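Local coordinates for protein phytochrome Response Regulator RcpA (Tolypothrix sp. PCC 7601, PDB 1K68) that acts as a CheY-like response regulator that is phosphorylated on its magnesium-binding receiver domain and probably relays signals from a cyanobacterial phytochrome, at residues A[1-6]-A[131-136]; A[7-10]-A[14-17]; A[30-35]-A[41-46]; A[76-81]-A[86-91]. All coordinates share one frame; numbering follows the deposited sequence.

Interaction 1 of 4, residues A[1-6]-A[131-136]; sequences AHKKIF and FWLSTA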
loop_
_atom_site.group_PDB
_atom_site.type_symbol
_atom_site.label_atom_id
_atom_site.label_comp_id
_atom_site.label_asym_id
_atom_site.label_seq_id
_atom_site.Cartn_x
_atom_site.Cartn_y
_atom_site.Cartn_z
ATOM N N ALA A 1 -10.651 -5.276 23.728
ATOM C CA ALA A 1 -9.538 -6.266 23.692
ATOM C C ALA A 1 -8.744 -6.169 22.404
ATOM O O ALA A 1 -8.928 -6.976 21.490
ATOM N N HIS A 2 -7.865 -5.176 22.326
ATOM C CA HIS A 2 -7.051 -4.990 21.132
ATOM C C HIS A 2 -5.564 -4.989 21.480
ATOM O O HIS A 2 -5.147 -4.469 22.517
ATOM C CB HIS A 2 -7.433 -3.683 20.427
ATOM C CG HIS A 2 -6.798 -2.462 21.015
ATOM N ND1 HIS A 2 -6.999 -2.067 22.322
ATOM C CD2 HIS A 2 -5.964 -1.543 20.470
ATOM C CE1 HIS A 2 -6.315 -0.960 22.554
ATOM N NE2 HIS A 2 -5.680 -0.622 21.449
ATOM N N LYS A 3 -4.766 -5.586 20.605
ATOM C CA LYS A 3 -3.330 -5.660 20.814
ATOM C C LYS A 3 -2.650 -4.512 20.083
ATOM O O LYS A 3 -3.112 -4.091 19.026
ATOM C CB LYS A 3 -2.816 -7.001 20.296
ATOM C CG LYS A 3 -3.525 -8.186 20.927
ATOM C CD LYS A 3 -3.181 -9.486 20.233
ATOM C CE LYS A 3 -3.895 -10.653 20.892
ATOM N NZ LYS A 3 -3.522 -11.942 20.260
ATOM N N LYS A 4 -1.569 -3.992 20.653
ATOM C CA LYS A 4 -0.842 -2.900 20.020
ATOM C C LYS A 4 0.459 -3.388 19.388
ATOM O O LYS A 4 1.212 -4.141 19.997
ATOM C CB LYS A 4 -0.502 -1.792 21.020
ATOM C CG LYS A 4 0.346 -0.684 20.376
ATOM C CD LYS A 4 0.893 0.321 21.372
ATOM C CE LYS A 4 -0.173 1.283 21.863
ATOM N NZ LYS A 4 0.440 2.341 22.715
ATOM N N ILE A 5 0.714 -2.935 18.165
ATOM C CA ILE A 5 1.916 -3.295 17.437
ATOM C C ILE A 5 2.743 -2.034 17.233
ATOM O O ILE A 5 2.239 -1.021 16.734
ATOM C CB ILE A 5 1.564 -3.901 16.075
ATOM C CG1 ILE A 5 0.708 -5.141 16.281
ATOM C CG2 ILE A 5 2.821 -4.261 15.319
ATOM C CD1 ILE A 5 0.086 -5.641 15.011
ATOM N N PHE A 6 4.005 -2.098 17.641
ATOM C CA PHE A 6 4.922 -0.970 17.518
ATOM C C PHE A 6 5.872 -1.249 16.352
ATOM O O PHE A 6 6.700 -2.160 16.410
ATOM C CB PHE A 6 5.697 -0.806 18.832
ATOM C CG PHE A 6 6.453 0.485 18.945
ATOM C CD1 PHE A 6 5.805 1.709 18.789
ATOM C CD2 PHE A 6 7.807 0.481 19.258
ATOM C CE1 PHE A 6 6.497 2.905 18.947
ATOM C CE2 PHE A 6 8.510 1.674 19.418
ATOM C CZ PHE A 6 7.854 2.891 19.265
ATOM N N PHE A 131 0.621 -15.487 13.145
ATOM C CA PHE A 131 1.346 -16.277 14.133
ATOM C C PHE A 131 1.515 -15.609 15.490
ATOM O O PHE A 131 1.275 -16.221 16.519
ATOM C CB PHE A 131 2.731 -16.666 13.610
ATOM C CG PHE A 131 3.519 -17.506 14.578
ATOM C CD1 PHE A 131 3.281 -18.873 14.686
ATOM C CD2 PHE A 131 4.440 -16.918 15.436
ATOM C CE1 PHE A 131 3.945 -19.644 15.641
ATOM C CE2 PHE A 131 5.110 -17.674 16.393
ATOM C CZ PHE A 131 4.863 -19.043 16.499
ATOM N N TRP A 132 1.934 -14.352 15.501
ATOM C CA TRP A 132 2.155 -13.658 16.758
ATOM C C TRP A 132 0.919 -13.080 17.420
ATOM O O TRP A 132 0.823 -13.074 18.641
ATOM C CB TRP A 132 3.186 -12.547 16.566
ATOM C CG TRP A 132 4.509 -13.090 16.217
ATOM C CD1 TRP A 132 4.995 -13.331 14.966
ATOM C CD2 TRP A 132 5.502 -13.552 17.135
ATOM N NE1 TRP A 132 6.231 -13.917 15.047
ATOM C CE2 TRP A 132 6.564 -14.064 16.359
ATOM C CE3 TRP A 132 5.591 -13.584 18.528
ATOM C CZ2 TRP A 132 7.709 -14.605 16.948
ATOM C CZ3 TRP A 132 6.729 -14.124 19.108
ATOM C CH2 TRP A 132 7.774 -14.628 18.316
ATOM N N LEU A 133 -0.030 -12.605 16.624
ATOM C CA LEU A 133 -1.231 -12.007 17.192
ATOM C C LEU A 133 -2.407 -12.957 17.298
ATOM O O LEU A 133 -3.462 -12.588 17.803
ATOM C CB LEU A 133 -1.616 -10.771 16.385
ATOM C CG LEU A 133 -0.440 -9.796 16.295
ATOM C CD1 LEU A 133 -0.786 -8.655 15.371
ATOM C CD2 LEU A 133 -0.087 -9.296 17.688
ATOM N N SER A 134 -2.225 -14.190 16.841
ATOM C CA SER A 134 -3.299 -15.163 16.924
ATOM C C SER A 134 -2.868 -16.504 17.529
ATOM O O SER A 134 -3.405 -16.927 18.552
ATOM C CB SER A 134 -3.906 -15.387 15.541
ATOM O OG SER A 134 -4.936 -16.355 15.604
ATOM N N THR A 135 -1.893 -17.163 16.907
ATOM C CA THR A 135 -1.421 -18.463 17.383
ATOM C C THR A 135 -0.671 -18.415 18.714
ATOM O O THR A 135 -0.942 -19.200 19.625
ATOM C CB THR A 135 -0.515 -19.125 16.328
ATOM O OG1 THR A 135 -1.189 -19.137 15.069
ATOM C CG2 THR A 135 -0.187 -20.548 16.719
ATOM N N ALA A 136 0.271 -17.487 18.832
ATOM C CA ALA A 136 1.054 -17.372 20.053
ATOM C C ALA A 136 0.278 -16.741 21.191
ATOM O O ALA A 136 -0.727 -16.078 20.978
ATOM C CB ALA A 136 2.308 -16.552 19.795
HETATM O O HOH W 1 -1.296 -13.642 20.294
#

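Interaction 2 of 4, residues A[7-10]-A[14-17]; sequences LVED and DIRL. With MG (magnesium ion), chain C.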
loop_
_atom_site.group_PDB
_atom_site.type_symbol
_atom_site.label_atom_id
_atom_site.label_comp_id
_atom_site.label_asym_id
_atom_site.label_seq_id
_atom_site.Cartn_x
_atom_site.Cartn_y
_atom_site.Cartn_z
ATOM N N LEU A 7 5.720 -0.467 15.290
ATOM C CA LEU A 7 6.532 -0.600 14.094
ATOM C C LEU A 7 7.585 0.494 14.056
ATOM O O LEU A 7 7.250 1.683 14.002
ATOM C CB LEU A 7 5.644 -0.503 12.850
ATOM C CG LEU A 7 6.297 -0.392 11.465
ATOM C CD1 LEU A 7 7.108 -1.650 11.138
ATOM C CD2 LEU A 7 5.205 -0.191 10.425
ATOM N N VAL A 8 8.851 0.083 14.116
ATOM C CA VAL A 8 9.983 1.000 14.066
ATOM C C VAL A 8 10.570 0.829 12.663
ATOM O O VAL A 8 11.295 -0.134 12.393
ATOM C CB VAL A 8 11.042 0.648 15.132
ATOM C CG1 VAL A 8 12.139 1.705 15.134
ATOM C CG2 VAL A 8 10.393 0.549 16.513
ATOM N N GLU A 9 10.241 1.773 11.780
ATOM C CA GLU A 9 10.652 1.732 10.374
ATOM C C GLU A 9 10.606 3.131 9.750
ATOM O O GLU A 9 9.722 3.920 10.065
ATOM C CB GLU A 9 9.691 0.811 9.624
ATOM C CG GLU A 9 9.754 0.891 8.114
ATOM C CD GLU A 9 11.019 0.290 7.562
ATOM O OE1 GLU A 9 11.859 1.053 7.039
ATOM O OE2 GLU A 9 11.172 -0.948 7.660
ATOM N N ASP A 10 11.544 3.441 8.861
ATOM C CA ASP A 10 11.555 4.768 8.233
ATOM C C ASP A 10 11.098 4.783 6.767
ATOM O O ASP A 10 10.650 5.810 6.267
ATOM C CB ASP A 10 12.949 5.396 8.349
ATOM C CG ASP A 10 14.014 4.580 7.661
ATOM O OD1 ASP A 10 13.973 3.344 7.792
ATOM O OD2 ASP A 10 14.898 5.169 7.002
ATOM N N ASP A 14 7.479 0.859 2.766
ATOM C CA ASP A 14 7.307 -0.322 3.599
ATOM C C ASP A 14 6.291 -0.050 4.699
ATOM O O ASP A 14 5.491 -0.915 5.044
ATOM C CB ASP A 14 8.641 -0.745 4.230
ATOM C CG ASP A 14 9.634 -1.266 3.206
ATOM O OD1 ASP A 14 9.205 -1.694 2.114
ATOM O OD2 ASP A 14 10.848 -1.265 3.491
ATOM N N ILE A 15 6.333 1.154 5.256
ATOM C CA ILE A 15 5.399 1.510 6.307
ATOM C C ILE A 15 3.993 1.349 5.765
ATOM O O ILE A 15 3.129 0.761 6.419
ATOM C CB ILE A 15 5.604 2.967 6.778
ATOM C CG1 ILE A 15 6.914 3.078 7.557
ATOM C CG2 ILE A 15 4.428 3.402 7.647
ATOM C CD1 ILE A 15 7.288 4.494 7.954
ATOM N N ARG A 16 3.770 1.862 4.559
ATOM C CA ARG A 16 2.455 1.774 3.943
ATOM C C ARG A 16 2.021 0.323 3.806
ATOM O O ARG A 16 0.961 -0.064 4.304
ATOM C CB ARG A 16 2.441 2.436 2.557
ATOM C CG ARG A 16 1.051 2.464 1.931
ATOM C CD ARG A 16 1.003 3.158 0.568
ATOM N NE ARG A 16 1.292 2.257 -0.549
ATOM C CZ ARG A 16 2.483 2.136 -1.133
ATOM N NH1 ARG A 16 3.513 2.863 -0.714
ATOM N NH2 ARG A 16 2.643 1.287 -2.141
ATOM N N LEU A 17 2.849 -0.475 3.140
ATOM C CA LEU A 17 2.548 -1.882 2.911
ATOM C C LEU A 17 2.313 -2.646 4.217
ATOM O O LEU A 17 1.317 -3.356 4.366
ATOM C CB LEU A 17 3.684 -2.515 2.107
ATOM C CG LEU A 17 3.495 -3.947 1.598
ATOM C CD1 LEU A 17 4.421 -4.181 0.419
ATOM C CD2 LEU A 17 3.761 -4.949 2.712
HETATM MG MG MG C . 15.319 1.580 7.320
HETATM O O HOH W 2 15.317 3.147 5.435
#

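Interaction 3 of 4, residues A[30-35]-A[41-46]; sequences EVVTVR and MAYLRQ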
loop_
_atom_site.group_PDB
_atom_site.type_symbol
_atom_site.label_atom_id
_atom_site.label_comp_id
_atom_site.label_asym_id
_atom_site.label_seq_id
_atom_site.Cartn_x
_atom_site.Cartn_y
_atom_site.Cartn_z
ATOM N N GLU A 30 -3.978 -2.172 16.922
ATOM C CA GLU A 30 -3.564 -0.779 16.915
ATOM C C GLU A 30 -2.109 -0.748 16.483
ATOM O O GLU A 30 -1.268 -1.410 17.083
ATOM C CB GLU A 30 -3.701 -0.152 18.300
ATOM C CG GLU A 30 -2.995 1.183 18.405
ATOM C CD GLU A 30 -3.139 1.827 19.768
ATOM O OE1 GLU A 30 -2.905 1.144 20.790
ATOM O OE2 GLU A 30 -3.477 3.025 19.816
ATOM N N VAL A 31 -1.812 0.015 15.440
ATOM C CA VAL A 31 -0.450 0.102 14.950
ATOM C C VAL A 31 0.131 1.484 15.154
ATOM O O VAL A 31 -0.369 2.465 14.602
ATOM C CB VAL A 31 -0.375 -0.233 13.448
ATOM C CG1 VAL A 31 1.080 -0.304 13.002
ATOM C CG2 VAL A 31 -1.087 -1.552 13.177
ATOM N N VAL A 32 1.186 1.562 15.957
ATOM C CA VAL A 32 1.855 2.824 16.208
ATOM C C VAL A 32 3.209 2.750 15.537
ATOM O O VAL A 32 3.990 1.833 15.782
ATOM C CB VAL A 32 2.015 3.081 17.707
ATOM C CG1 VAL A 32 2.881 4.305 17.934
ATOM C CG2 VAL A 32 0.644 3.293 18.328
ATOM N N THR A 33 3.483 3.726 14.684
ATOM C CA THR A 33 4.718 3.759 13.924
ATOM C C THR A 33 5.618 4.943 14.251
ATOM O O THR A 33 5.168 6.086 14.224
ATOM C CB THR A 33 4.397 3.817 12.406
ATOM O OG1 THR A 33 3.478 2.767 12.064
ATOM C CG2 THR A 33 5.665 3.675 11.573
ATOM N N VAL A 34 6.879 4.664 14.584
ATOM C CA VAL A 34 7.860 5.720 14.833
ATOM C C VAL A 34 8.940 5.465 13.790
ATOM O O VAL A 34 9.163 4.313 13.391
ATOM C CB VAL A 34 8.471 5.681 16.253
ATOM C CG1 VAL A 34 7.416 6.063 17.275
ATOM C CG2 VAL A 34 9.049 4.313 16.543
ATOM N N ARG A 35 9.623 6.522 13.367
ATOM C CA ARG A 35 10.609 6.405 12.295
ATOM C C ARG A 35 12.105 6.421 12.575
ATOM O O ARG A 35 12.900 6.486 11.642
ATOM C CB ARG A 35 10.270 7.447 11.235
ATOM C CG ARG A 35 8.795 7.388 10.857
ATOM C CD ARG A 35 8.336 8.589 10.056
ATOM N NE ARG A 35 8.141 8.257 8.652
ATOM C CZ ARG A 35 9.104 7.814 7.853
ATOM N NH1 ARG A 35 10.334 7.648 8.315
ATOM N NH2 ARG A 35 8.837 7.540 6.588
ATOM N N MET A 41 13.099 4.164 21.379
ATOM C CA MET A 41 13.422 3.992 22.788
ATOM C C MET A 41 12.638 4.940 23.694
ATOM O O MET A 41 12.172 4.537 24.756
ATOM C CB MET A 41 14.922 4.168 23.004
ATOM C CG MET A 41 15.760 3.104 22.311
ATOM S SD MET A 41 15.213 1.453 22.777
ATOM C CE MET A 41 15.863 1.371 24.455
ATOM N N ALA A 42 12.487 6.192 23.276
ATOM C CA ALA A 42 11.740 7.155 24.080
ATOM C C ALA A 42 10.316 6.643 24.302
ATOM O O ALA A 42 9.792 6.681 25.418
ATOM C CB ALA A 42 11.715 8.515 23.383
ATOM N N TYR A 43 9.698 6.155 23.230
ATOM C CA TYR A 43 8.337 5.634 23.291
ATOM C C TYR A 43 8.244 4.423 24.216
ATOM O O TYR A 43 7.336 4.335 25.046
ATOM C CB TYR A 43 7.863 5.248 21.881
ATOM C CG TYR A 43 6.399 4.875 21.783
ATOM C CD1 TYR A 43 5.455 5.785 21.301
ATOM C CD2 TYR A 43 5.952 3.616 22.182
ATOM C CE1 TYR A 43 4.103 5.445 21.220
ATOM C CE2 TYR A 43 4.605 3.270 22.105
ATOM C CZ TYR A 43 3.689 4.186 21.626
ATOM O OH TYR A 43 2.360 3.840 21.563
ATOM N N LEU A 44 9.181 3.487 24.076
ATOM C CA LEU A 44 9.164 2.279 24.898
ATOM C C LEU A 44 9.462 2.556 26.370
ATOM O O LEU A 44 8.968 1.852 27.246
ATOM C CB LEU A 44 10.147 1.248 24.339
ATOM C CG LEU A 44 9.784 0.725 22.942
ATOM C CD1 LEU A 44 10.910 -0.159 22.390
ATOM C CD2 LEU A 44 8.478 -0.049 23.023
ATOM N N ARG A 45 10.268 3.577 26.645
ATOM C CA ARG A 45 10.575 3.913 28.030
ATOM C C ARG A 45 9.582 4.946 28.544
ATOM O O ARG A 45 9.753 5.495 29.633
ATOM C CB ARG A 45 11.999 4.455 28.166
ATOM C CG ARG A 45 13.099 3.431 27.936
ATOM C CD ARG A 45 14.445 4.016 28.314
ATOM N NE ARG A 45 15.565 3.146 27.965
ATOM C CZ ARG A 45 15.734 1.911 28.426
ATOM N NH1 ARG A 45 14.852 1.386 29.267
ATOM N NH2 ARG A 45 16.792 1.206 28.050
ATOM N N GLN A 46 8.541 5.205 27.757
ATOM C CA GLN A 46 7.512 6.169 28.133
ATOM C C GLN A 46 8.132 7.466 28.644
ATOM O O GLN A 46 7.793 7.941 29.726
ATOM C CB GLN A 46 6.607 5.569 29.215
ATOM C CG GLN A 46 5.737 4.419 28.737
ATOM C CD GLN A 46 5.054 3.689 29.878
ATOM O OE1 GLN A 46 4.193 2.841 29.661
ATOM N NE2 GLN A 46 5.446 4.010 31.102
#

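Interaction 4 of 4, residues A[76-81]-A[86-91]; sequences EIKSDP and IPVVVL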
loop_
_atom_site.group_PDB
_atom_site.type_symbol
_atom_site.label_atom_id
_atom_site.label_comp_id
_atom_site.label_asym_id
_atom_site.label_seq_id
_atom_site.Cartn_x
_atom_site.Cartn_y
_atom_site.Cartn_z
ATOM N N GLU A 76 19.307 -2.750 23.553
ATOM C CA GLU A 76 18.810 -2.029 24.720
ATOM C C GLU A 76 17.478 -2.565 25.236
ATOM O O GLU A 76 17.240 -2.580 26.437
ATOM C CB GLU A 76 18.712 -0.540 24.399
ATOM C CG GLU A 76 20.069 0.155 24.441
ATOM C CD GLU A 76 20.060 1.512 23.775
ATOM O OE1 GLU A 76 19.073 2.256 23.947
ATOM O OE2 GLU A 76 21.051 1.837 23.081
ATOM N N ILE A 77 16.615 -3.013 24.332
ATOM C CA ILE A 77 15.322 -3.565 24.724
ATOM C C ILE A 77 15.467 -4.915 25.432
ATOM O O ILE A 77 14.943 -5.106 26.528
ATOM C CB ILE A 77 14.410 -3.765 23.494
ATOM C CG1 ILE A 77 13.927 -2.416 22.969
ATOM C CG2 ILE A 77 13.219 -4.621 23.857
ATOM C CD1 ILE A 77 13.121 -2.540 21.690
ATOM N N LYS A 78 16.186 -5.846 24.803
ATOM C CA LYS A 78 16.361 -7.185 25.369
ATOM C C LYS A 78 17.265 -7.254 26.592
ATOM O O LYS A 78 17.416 -8.308 27.199
ATOM C CB LYS A 78 16.869 -8.152 24.293
ATOM C CG LYS A 78 15.838 -8.448 23.217
ATOM C CD LYS A 78 14.642 -9.229 23.779
ATOM C CE LYS A 78 13.533 -9.319 22.741
ATOM N NZ LYS A 78 12.342 -10.070 23.213
ATOM N N SER A 79 17.861 -6.127 26.957
ATOM C CA SER A 79 18.727 -6.077 28.125
ATOM C C SER A 79 17.970 -5.412 29.279
ATOM O O SER A 79 18.333 -5.555 30.443
ATOM C CB SER A 79 20.000 -5.281 27.804
ATOM O OG SER A 79 20.958 -5.400 28.844
ATOM N N ASP A 80 16.910 -4.686 28.944
ATOM C CA ASP A 80 16.104 -3.996 29.943
ATOM C C ASP A 80 15.255 -4.986 30.744
ATOM O O ASP A 80 14.535 -5.812 30.176
ATOM C CB ASP A 80 15.220 -2.956 29.257
ATOM C CG ASP A 80 14.508 -2.055 30.243
ATOM O OD1 ASP A 80 13.436 -2.449 30.736
ATOM O OD2 ASP A 80 15.034 -0.959 30.532
ATOM N N PRO A 81 15.329 -4.910 32.083
ATOM C CA PRO A 81 14.568 -5.805 32.956
ATOM C C PRO A 81 13.082 -5.930 32.645
ATOM O O PRO A 81 12.501 -6.994 32.844
ATOM C CB PRO A 81 14.826 -5.229 34.347
ATOM C CG PRO A 81 16.231 -4.727 34.226
ATOM C CD PRO A 81 16.197 -4.022 32.879
ATOM N N ILE A 86 8.949 -8.135 25.826
ATOM C CA ILE A 86 8.161 -7.764 24.661
ATOM C C ILE A 86 8.743 -8.466 23.440
ATOM O O ILE A 86 9.929 -8.343 23.153
ATOM C CB ILE A 86 8.194 -6.250 24.393
ATOM C CG1 ILE A 86 7.730 -5.473 25.636
ATOM C CG2 ILE A 86 7.291 -5.931 23.219
ATOM C CD1 ILE A 86 7.856 -3.970 25.493
ATOM N N PRO A 87 7.917 -9.226 22.717
ATOM C CA PRO A 87 8.438 -9.913 21.534
ATOM C C PRO A 87 8.881 -8.932 20.454
ATOM O O PRO A 87 8.138 -8.020 20.074
ATOM C CB PRO A 87 7.264 -10.764 21.085
ATOM C CG PRO A 87 6.568 -11.077 22.373
ATOM C CD PRO A 87 6.596 -9.752 23.093
ATOM N N VAL A 88 10.108 -9.112 19.977
ATOM C CA VAL A 88 10.639 -8.264 18.923
ATOM C C VAL A 88 10.866 -9.111 17.686
ATOM O O VAL A 88 11.532 -10.147 17.748
ATOM C CB VAL A 88 11.994 -7.616 19.314
ATOM C CG1 VAL A 88 12.580 -6.835 18.113
ATOM C CG2 VAL A 88 11.803 -6.668 20.483
ATOM N N VAL A 89 10.296 -8.675 16.568
ATOM C CA VAL A 89 10.487 -9.363 15.302
ATOM C C VAL A 89 11.241 -8.413 14.387
ATOM O O VAL A 89 10.707 -7.381 13.959
ATOM C CB VAL A 89 9.155 -9.722 14.607
ATOM C CG1 VAL A 89 9.441 -10.242 13.195
ATOM C CG2 VAL A 89 8.422 -10.787 15.396
ATOM N N VAL A 90 12.494 -8.732 14.100
ATOM C CA VAL A 90 13.250 -7.882 13.200
ATOM C C VAL A 90 12.766 -8.202 11.790
ATOM O O VAL A 90 12.706 -9.369 11.399
ATOM C CB VAL A 90 14.773 -8.130 13.347
ATOM C CG1 VAL A 90 15.528 -7.639 12.099
ATOM C CG2 VAL A 90 15.277 -7.383 14.582
ATOM N N LEU A 91 12.357 -7.161 11.066
ATOM C CA LEU A 91 11.877 -7.272 9.687
ATOM C C LEU A 91 12.752 -6.277 8.947
ATOM O O LEU A 91 12.590 -5.062 9.079
ATOM C CB LEU A 91 10.390 -6.882 9.587
ATOM C CG LEU A 91 9.734 -6.842 8.201
ATOM C CD1 LEU A 91 9.870 -8.188 7.499
ATOM C CD2 LEU A 91 8.271 -6.469 8.357
#

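Interaction 1 of 4, residues A[1-6]-A[131-136]
Lys3 and Ile5, at the start of the chain, meet the last turn of helix 118-135 chiefly through Leu133. Along that turn the first tie is indirect: the carbonyl oxygen of Trp132 receives a hydrogen from a water that in turn accepts one from Lys3 NZ at 2.8 Å. Leu133 follows, and its two methyl groups divide the work. CD1 lies against Ile5, with Leu133 CD1 3.9 Å from Ile5 CG1; the still closer approach of the two terminal methyls is too short to be reliable. CD2 flanks the aliphatic part of Lys3, 4.0 Å from its CD, and the two side chains run past one another in opposite senses. Beyond CG the lysine is fully extended (chi2 170°, chi3 180°), which carries NZ to Leu133 O at 2.5 Å. The ammonium nitrogen approaches at a C=O...N angle of 120° and stands well above the carbonyl plane. In the (beta/alpha)5 receiver fold this joins the first strand, 4-8, to the final helix. With an alanine in place of Lys3, the carbonyl of Leu133 would probably lose this donor, the water one of its partners, and CD2 its lysine cover. At Ala136, past the helix end, the backbone N closes a wide pi-type turn onto Phe131 O (2.8 Å), while its own carbonyl oxygen accepts from the same water that links Trp132 to Lys3.

Interaction 2 of 4, residues A[7-10]-A[14-17]
Ile15 gives up the most surface here, most of it to Glu9. Its CG1 lies beside its own backbone N, opposite the carbonyl carbon (chi1 -71°), with the chain extended beyond, which sends the tip back over the loop after strand 4-8. Ile15 CD1 comes within 3.3 Å of Glu9 O and also reaches the carbonyl of Asp10, while Ile15 CG1 packs at 3.6 Å on the methylene CG of Glu9. Glu9 thus offers its aliphatic part to the isoleucine and, by a bend at chi2 (71°), turns its carboxylate elsewhere. OE1 takes a weak hydrogen bond from the N-H of Asp10 and an ordinary one from Asn11 N; OE2 forms a salt bridge with Lys114. Asp14 OD2, 4.2 Å from Glu9 OE2, uses the same lysine, so Lys114 bridges the two carboxylates, whose planes are nearly perpendicular. Leu7, two residues before Glu9, only brushes the helix, its CD2 lying 4.5 Å from Ile15 CA. Next to Glu9, Asp10 OD1 binds the magnesium ion at 2.3 Å, in the acidic pocket of the receiver domain that also holds Asn64 and the phosphorylated Asp62. The contact opens the beta-alpha-beta unit of strand 4-8, helix 12-23 and strand 30-34: Ile15 and Leu7 both touch Thr33 of that next strand, and Leu17 turns to helix 118-135.

Interaction 3 of 4, residues A[30-35]-A[41-46]
Tyr43 swings its ring from helix 37-44 across to strand 30-34 because CG stands opposite the backbone N (chi1 -172°), and Val32 presents CG1 to it through the equivalent torsion (chi1 172°). The second methyl of Val32, CG2, is set beside its own backbone N, so the isopropyl group receives the phenol end with both branches. Val32 CG1 is 3.7 Å from Tyr43 CE1, and CG2 lies at the same 3.7 Å from Tyr43 OH. Farther along the strand, Val34 CG1 reaches the near part of the ring more loosely, 4.5 Å from Tyr43 CD1. The two valines, alternate residues of one strand, therefore share the length of the ring, Val32 at its hydroxyl end and Val34 at the end closer to the helix backbone. This is the packing of a helix on one face of the central parallel sheet of a receiver domain. Phe6, on the neighbouring strand, stacks with the same ring, and Tyr50 meets it too. The helix ends just beyond in a Schellman motif, where Gln46 N bonds to Tyr43 O at 3.1 Å and Gln46 takes positive phi. A leucine in place of Tyr43 would probably leave the methyls of Val32 without their ring cover and Lys4 NZ without its hydroxyl partner. No hydrogen bond joins the two segments, so their hold on each other is apolar, while the hydroxyl of this buried tyrosine is hydrogen-bonded to Lys4.

Interaction 4 of 4, residues A[76-81]-A[86-91]
Lys78 and Val88 pass one another in opposite directions, the lysine reaching along the helix-facing side of the strand while the valine points toward the helix. The meeting is between Lys78 CE and the methyl Val88 CG2, 3.9 Å apart. Beside it Ile77 crosses Val88 at a slant, Ile77 CG2 standing 4.2 Å from that same methyl, so a single branch of the valine receives both helix residues. Val88 CG2 is brought there by lying opposite its own carbonyl carbon. The lysine bends at chi2 (-67°) and is then extended, bringing CE against the valine before NZ arrives above Ile86 O at 3.0 Å. The C=O...N angle is 136° and the nitrogen sits out of the carbonyl plane. NZ also donates to the carbonyl of Lys84 and to OD1 of Asn109; the latter also accepts from Val88 N. The contact links the C-terminal turn of helix 70-79 to the start of strand 88-92, on the return from helix to strand in the (beta/alpha)5 fold. Three oxygens in all accept from the ammonium group. The lysine thus combines two roles: its CE adds to the apolar contact of Ile77 and Val88, while the acceptors named for NZ, two backbone carbonyls and an amide oxygen, are neutral, so dipoles probably do much to offset its charge.

All four contacts pack helices on the one parallel sheet. Interactions 2, 3 and 4 are buried, whereas interaction 1 is partly open, near the chain's first residues. Interactions 1 and 2 both use strand 4-8, but only interaction 2 reaches the magnesium site; interaction 3 lies on the adjacent edge strand, and backbone bonds such as Leu7 N to Val32 O tie interactions 2 and 3 together. The chemistry changes accordingly: interaction 3 is apolar, interactions 1 and 4 each add a lysine bonded to a backbone carbonyl, and interaction 2 sets acidic groups beside apolar ones. The segments just past helices 37-44 and 70-79 also join, through a salt bridge between Arg45 and Asp80.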